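Local structure of nitroreductase family protein (4QLX) at residues H100-N108 with L121-Y132. The protein uses FMN to reduce enone fatty acids, probably with NADH turning 10-oxo-(11E)-octadecenoate into 10-oxooctadecanoate, in a pathway that saturates polyunsaturated fatty acids. Numbering follows the deposited sequence.
Sequences HYVYRDVWN and LDQILGTFLPLY. With KTC (10-oxooctadecanoic acid), chain D.
Tyr103 is a knob that drops into a hole on helix 118-133 formed by Ile124, Leu125, Leu129 and Tyr132. With CG anti to the backbone N (chi1 -169°), its ring runs alongside Leu125 and Leu129, against their direction. Tyr103 CB meets Leu129 CD1 at 3.6 Å; farther out, Leu129 CB makes a CH-pi contact over one face, while Trp107 CD1 covers the opposite face, a slot suited to a flat ring. Leu125 CD2 lies in the ring plane, 3.8 Å from Tyr103 CE1, and Tyr103 CE2 is 3.9 Å from Tyr132 CD2. At the tip, Tyr103 OH comes 3.3 Å from Phe128 CB.

Branched Ile124 can set CG2 over Trp107's five-membered ring and still turn CD1 to the 10-oxooctadecanoic acid. Flat apolar rings suit its chain: Trp107 CH2 lies 3.4 Å from KTC C13, Phe128 centres a face on KTC C7, and Tyr132 covers the methyl end, with Tyr132 OH hydrogen-bonded to Asp143. Were Tyr132 an alanine, that end would probably lose its aromatic cover and Asp143 this partner. Segments 103-108 and 121-132 run nearly antiparallel (160°); Phe79 (edge-to-face on Phe128) and Met77 of the second subunit pack on helix 118-133, and helix 137-161 on His100 and Tyr132.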
loop_
_atom_site.group_PDB
_atom_site.type_symbol
_atom_site.label_atom_id
_atom_site.label_comp_id
_atom_site.label_asym_id
_atom_site.label_seq_id
_atom_site.Cartn_x
_atom_site.Cartn_y
_atom_site.Cartn_z
ATOM N N HIS A 100 11.372 -13.764 9.454
ATOM C CA HIS A 100 10.665 -14.760 10.267
ATOM C C HIS A 100 11.587 -15.463 11.261
ATOM O O HIS A 100 11.134 -16.290 12.049
ATOM C CB HIS A 100 9.996 -15.808 9.372
ATOM C CG HIS A 100 10.956 -16.527 8.481
ATOM N ND1 HIS A 100 11.595 -15.908 7.426
ATOM C CD2 HIS A 100 11.398 -17.806 8.489
ATOM C CE1 HIS A 100 12.379 -16.778 6.815
ATOM N NE2 HIS A 100 12.274 -17.940 7.439
ATOM N N TYR A 101 12.877 -15.142 11.221
ATOM C CA TYR A 101 13.828 -15.742 12.152
ATOM C C TYR A 101 13.454 -15.402 13.602
ATOM O O TYR A 101 13.743 -16.168 14.516
ATOM C CB TYR A 101 15.265 -15.283 11.846
ATOM C CG TYR A 101 15.920 -15.961 10.643
ATOM C CD1 TYR A 101 15.208 -16.834 9.829
ATOM C CD2 TYR A 101 17.258 -15.739 10.341
ATOM C CE1 TYR A 101 15.805 -17.455 8.735
ATOM C CE2 TYR A 101 17.870 -16.358 9.246
ATOM C CZ TYR A 101 17.137 -17.213 8.445
ATOM O OH TYR A 101 17.734 -17.831 7.352
ATOM N N VAL A 102 12.802 -14.256 13.808
ATOM C CA VAL A 102 12.439 -13.831 15.163
ATOM C C VAL A 102 10.975 -14.104 15.512
ATOM O O VAL A 102 10.502 -13.666 16.558
ATOM C CB VAL A 102 12.705 -12.319 15.378
ATOM C CG1 VAL A 102 14.195 -12.030 15.371
ATOM C CG2 VAL A 102 12.005 -11.506 14.328
ATOM N N TYR A 103 10.277 -14.836 14.645
ATOM C CA TYR A 103 8.836 -15.061 14.778
ATOM C C TYR A 103 8.452 -15.494 16.194
ATOM O O TYR A 103 7.644 -14.838 16.852
ATOM C CB TYR A 103 8.364 -16.112 13.761
ATOM C CG TYR A 103 6.850 -16.240 13.634
ATOM C CD1 TYR A 103 6.071 -16.736 14.681
ATOM C CD2 TYR A 103 6.208 -15.896 12.466
ATOM C CE1 TYR A 103 4.690 -16.852 14.563
ATOM C CE2 TYR A 103 4.837 -16.011 12.337
ATOM C CZ TYR A 103 4.083 -16.488 13.388
ATOM O OH TYR A 103 2.721 -16.590 13.251
ATOM N N ARG A 104 9.042 -16.591 16.661
ATOM C CA ARG A 104 8.657 -17.177 17.946
ATOM C C ARG A 104 8.881 -16.224 19.122
ATOM O O ARG A 104 8.057 -16.151 20.030
ATOM C CB ARG A 104 9.420 -18.483 18.183
ATOM C CG ARG A 104 9.056 -19.172 19.499
ATOM C CD ARG A 104 9.825 -20.465 19.667
ATOM N NE ARG A 104 9.670 -21.347 18.514
ATOM C CZ ARG A 104 8.655 -22.193 18.358
ATOM N NH1 ARG A 104 7.699 -22.267 19.277
ATOM N NH2 ARG A 104 8.593 -22.964 17.280
ATOM N N ASP A 105 9.993 -15.494 19.101
ATOM C CA ASP A 105 10.335 -14.570 20.186
ATOM C C ASP A 105 9.386 -13.381 20.208
ATOM O O ASP A 105 8.901 -12.961 21.263
ATOM C CB ASP A 105 11.775 -14.072 20.036
ATOM C CG ASP A 105 12.796 -15.139 20.365
ATOM O OD1 ASP A 105 12.494 -16.010 21.208
ATOM O OD2 ASP A 105 13.900 -15.103 19.784
ATOM N N VAL A 106 9.145 -12.843 19.022
ATOM C CA VAL A 106 8.247 -11.717 18.823
ATOM C C VAL A 106 6.811 -11.969 19.316
ATOM O O VAL A 106 6.237 -11.137 20.032
ATOM C CB VAL A 106 8.231 -11.331 17.337
ATOM C CG1 VAL A 106 6.869 -10.861 16.897
ATOM C CG2 VAL A 106 9.302 -10.274 17.060
ATOM N N TRP A 107 6.222 -13.103 18.953
ATOM C CA TRP A 107 4.861 -13.365 19.394
ATOM C C TRP A 107 4.842 -13.843 20.862
ATOM O O TRP A 107 3.839 -13.681 21.560
ATOM C CB TRP A 107 4.173 -14.341 18.428
ATOM C CG TRP A 107 3.762 -13.569 17.207
ATOM C CD1 TRP A 107 4.371 -13.565 15.978
ATOM C CD2 TRP A 107 2.700 -12.614 17.130
ATOM N NE1 TRP A 107 3.730 -12.674 15.132
ATOM C CE2 TRP A 107 2.703 -12.077 15.821
ATOM C CE3 TRP A 107 1.732 -12.164 18.041
ATOM C CZ2 TRP A 107 1.780 -11.129 15.404
ATOM C CZ3 TRP A 107 0.825 -11.211 17.627
ATOM C CH2 TRP A 107 0.848 -10.709 16.319
ATOM N N ASN A 108 5.964 -14.362 21.351
ATOM C CA ASN A 108 6.075 -14.650 22.783
ATOM C C ASN A 108 6.064 -13.364 23.615
ATOM O O ASN A 108 5.573 -13.356 24.745
ATOM C CB ASN A 108 7.341 -15.452 23.094
ATOM C CG ASN A 108 7.191 -16.931 22.777
ATOM O OD1 ASN A 108 6.083 -17.465 22.762
ATOM N ND2 ASN A 108 8.311 -17.601 22.521
ATOM N N LEU A 121 -1.622 -17.543 21.615
ATOM C CA LEU A 121 -0.227 -17.676 21.209
ATOM C C LEU A 121 0.060 -19.018 20.543
ATOM O O LEU A 121 0.765 -19.091 19.532
ATOM C CB LEU A 121 0.689 -17.492 22.418
ATOM C CG LEU A 121 2.168 -17.747 22.137
ATOM C CD1 LEU A 121 2.778 -16.591 21.350
ATOM C CD2 LEU A 121 2.957 -18.013 23.418
ATOM N N ASP A 122 -0.486 -20.086 21.113
ATOM C CA ASP A 122 -0.266 -21.420 20.574
ATOM C C ASP A 122 -0.912 -21.567 19.195
ATOM O O ASP A 122 -0.369 -22.242 18.325
ATOM C CB ASP A 122 -0.801 -22.487 21.536
ATOM C CG ASP A 122 -0.008 -22.557 22.847
ATOM O OD1 ASP A 122 1.111 -21.988 22.912
ATOM O OD2 ASP A 122 -0.505 -23.196 23.811
ATOM N N GLN A 123 -2.064 -20.925 18.991
ATOM C CA GLN A 123 -2.712 -20.940 17.681
ATOM C C GLN A 123 -1.816 -20.229 16.653
ATOM O O GLN A 123 -1.578 -20.743 15.552
ATOM C CB GLN A 123 -4.102 -20.289 17.751
ATOM C CG GLN A 123 -5.091 -21.035 18.694
ATOM C CD GLN A 123 -6.416 -20.294 18.908
ATOM O OE1 GLN A 123 -6.602 -19.175 18.418
ATOM N NE2 GLN A 123 -7.343 -20.921 19.649
ATOM N N ILE A 124 -1.294 -19.068 17.036
ATOM C CA ILE A 124 -0.479 -18.252 16.133
ATOM C C ILE A 124 0.830 -18.952 15.756
ATOM O O ILE A 124 1.185 -19.021 14.574
ATOM C CB ILE A 124 -0.165 -16.877 16.754
ATOM C CG1 ILE A 124 -1.461 -16.141 17.106
ATOM C CG2 ILE A 124 0.686 -16.016 15.799
ATOM C CD1 ILE A 124 -1.236 -14.881 17.920
ATOM N N LEU A 125 1.533 -19.483 16.755
ATOM C CA LEU A 125 2.780 -20.202 16.506
ATOM C C LEU A 125 2.531 -21.505 15.752
ATOM O O LEU A 125 3.261 -21.830 14.818
ATOM C CB LEU A 125 3.517 -20.500 17.819
ATOM C CG LEU A 125 4.020 -19.313 18.646
ATOM C CD1 LEU A 125 4.469 -19.763 20.031
ATOM C CD2 LEU A 125 5.155 -18.609 17.925
ATOM N N GLY A 126 1.504 -22.249 16.163
ATOM C CA GLY A 126 1.198 -23.533 15.548
ATOM C C GLY A 126 0.825 -23.415 14.080
ATOM O O GLY A 126 1.113 -24.294 13.268
ATOM N N THR A 127 0.206 -22.299 13.723
ATOM C CA THR A 127 -0.399 -22.174 12.406
ATOM C C THR A 127 0.538 -21.612 11.344
ATOM O O THR A 127 0.648 -22.176 10.247
ATOM C CB THR A 127 -1.663 -21.301 12.484
ATOM O OG1 THR A 127 -2.625 -21.958 13.326
ATOM C CG2 THR A 127 -2.262 -21.053 11.088
ATOM N N PHE A 128 1.222 -20.517 11.659
ATOM C CA PHE A 128 1.946 -19.798 10.616
ATOM C C PHE A 128 3.457 -19.977 10.639
ATOM O O PHE A 128 4.097 -19.903 9.585
ATOM C CB PHE A 128 1.594 -18.308 10.681
ATOM C CG PHE A 128 0.151 -18.036 10.392
ATOM C CD1 PHE A 128 -0.329 -18.098 9.093
ATOM C CD2 PHE A 128 -0.737 -17.756 11.422
ATOM C CE1 PHE A 128 -1.664 -17.864 8.825
ATOM C CE2 PHE A 128 -2.075 -17.519 11.160
ATOM C CZ PHE A 128 -2.540 -17.573 9.864
ATOM N N LEU A 129 4.035 -20.205 11.814
ATOM C CA LEU A 129 5.490 -20.382 11.887
ATOM C C LEU A 129 5.985 -21.570 11.032
ATOM O O LEU A 129 6.970 -21.415 10.300
ATOM C CB LEU A 129 5.957 -20.530 13.342
ATOM C CG LEU A 129 7.483 -20.525 13.550
ATOM C CD1 LEU A 129 8.169 -19.534 12.629
ATOM C CD2 LEU A 129 7.846 -20.226 14.998
ATOM N N PRO A 130 5.297 -22.735 11.085
ATOM C CA PRO A 130 5.743 -23.846 10.234
ATOM C C PRO A 130 5.708 -23.539 8.741
ATOM O O PRO A 130 6.497 -24.114 7.990
ATOM C CB PRO A 130 4.746 -24.957 10.556
ATOM C CG PRO A 130 4.256 -24.644 11.903
ATOM C CD PRO A 130 4.206 -23.161 11.985
ATOM N N LEU A 131 4.809 -22.657 8.315
ATOM C CA LEU A 131 4.756 -22.250 6.909
ATOM C C LEU A 131 5.954 -21.387 6.520
ATOM O O LEU A 131 6.439 -21.451 5.387
ATOM C CB LEU A 131 3.458 -21.499 6.616
ATOM C CG LEU A 131 2.240 -22.344 6.229
ATOM C CD1 LEU A 131 1.907 -23.362 7.287
ATOM C CD2 LEU A 131 1.041 -21.442 5.970
ATOM N N TYR A 132 6.409 -20.554 7.446
ATOM C CA TYR A 132 7.593 -19.744 7.205
ATOM C C TYR A 132 8.830 -20.632 7.241
ATOM O O TYR A 132 9.756 -20.467 6.441
ATOM C CB TYR A 132 7.715 -18.615 8.235
ATOM C CG TYR A 132 6.908 -17.380 7.899
ATOM C CD1 TYR A 132 7.271 -16.560 6.837
ATOM C CD2 TYR A 132 5.791 -17.030 8.646
ATOM C CE1 TYR A 132 6.542 -15.430 6.528
ATOM C CE2 TYR A 132 5.059 -15.915 8.342
ATOM C CZ TYR A 132 5.430 -15.118 7.280
ATOM O OH TYR A 132 4.693 -13.994 6.982
HETATM O O1 KTC D . -6.635 -10.731 18.015
HETATM C C17 KTC D . -5.913 -11.447 18.703
HETATM O O KTC D . -6.427 -12.088 19.757
HETATM C C16 KTC D . -4.454 -11.604 18.351
HETATM C C15 KTC D . -4.327 -11.438 16.847
HETATM C C14 KTC D . -3.559 -12.602 16.259
HETATM C C13 KTC D . -2.237 -12.090 15.724
HETATM C C12 KTC D . -2.219 -12.197 14.214
HETATM C C11 KTC D . -1.727 -13.564 13.789
HETATM C C10 KTC D . -0.921 -13.401 12.511
HETATM C C9 KTC D . -1.770 -13.762 11.304
HETATM C C8 KTC D . -1.000 -13.367 10.077
HETATM O O2 KTC D . -0.576 -12.220 9.974
HETATM C C7 KTC D . -0.776 -14.402 9.000
HETATM C C6 KTC D . -0.114 -13.752 7.802
HETATM C C5 KTC D . -0.302 -14.588 6.546
HETATM C C4 KTC D . 0.909 -15.479 6.320
HETATM C C3 KTC D . 0.731 -16.346 5.074
HETATM C C2 KTC D . 1.713 -17.513 5.104
HETATM C C1 KTC D . 3.094 -17.038 5.549
HETATM C C KTC D . 4.140 -18.132 5.481
#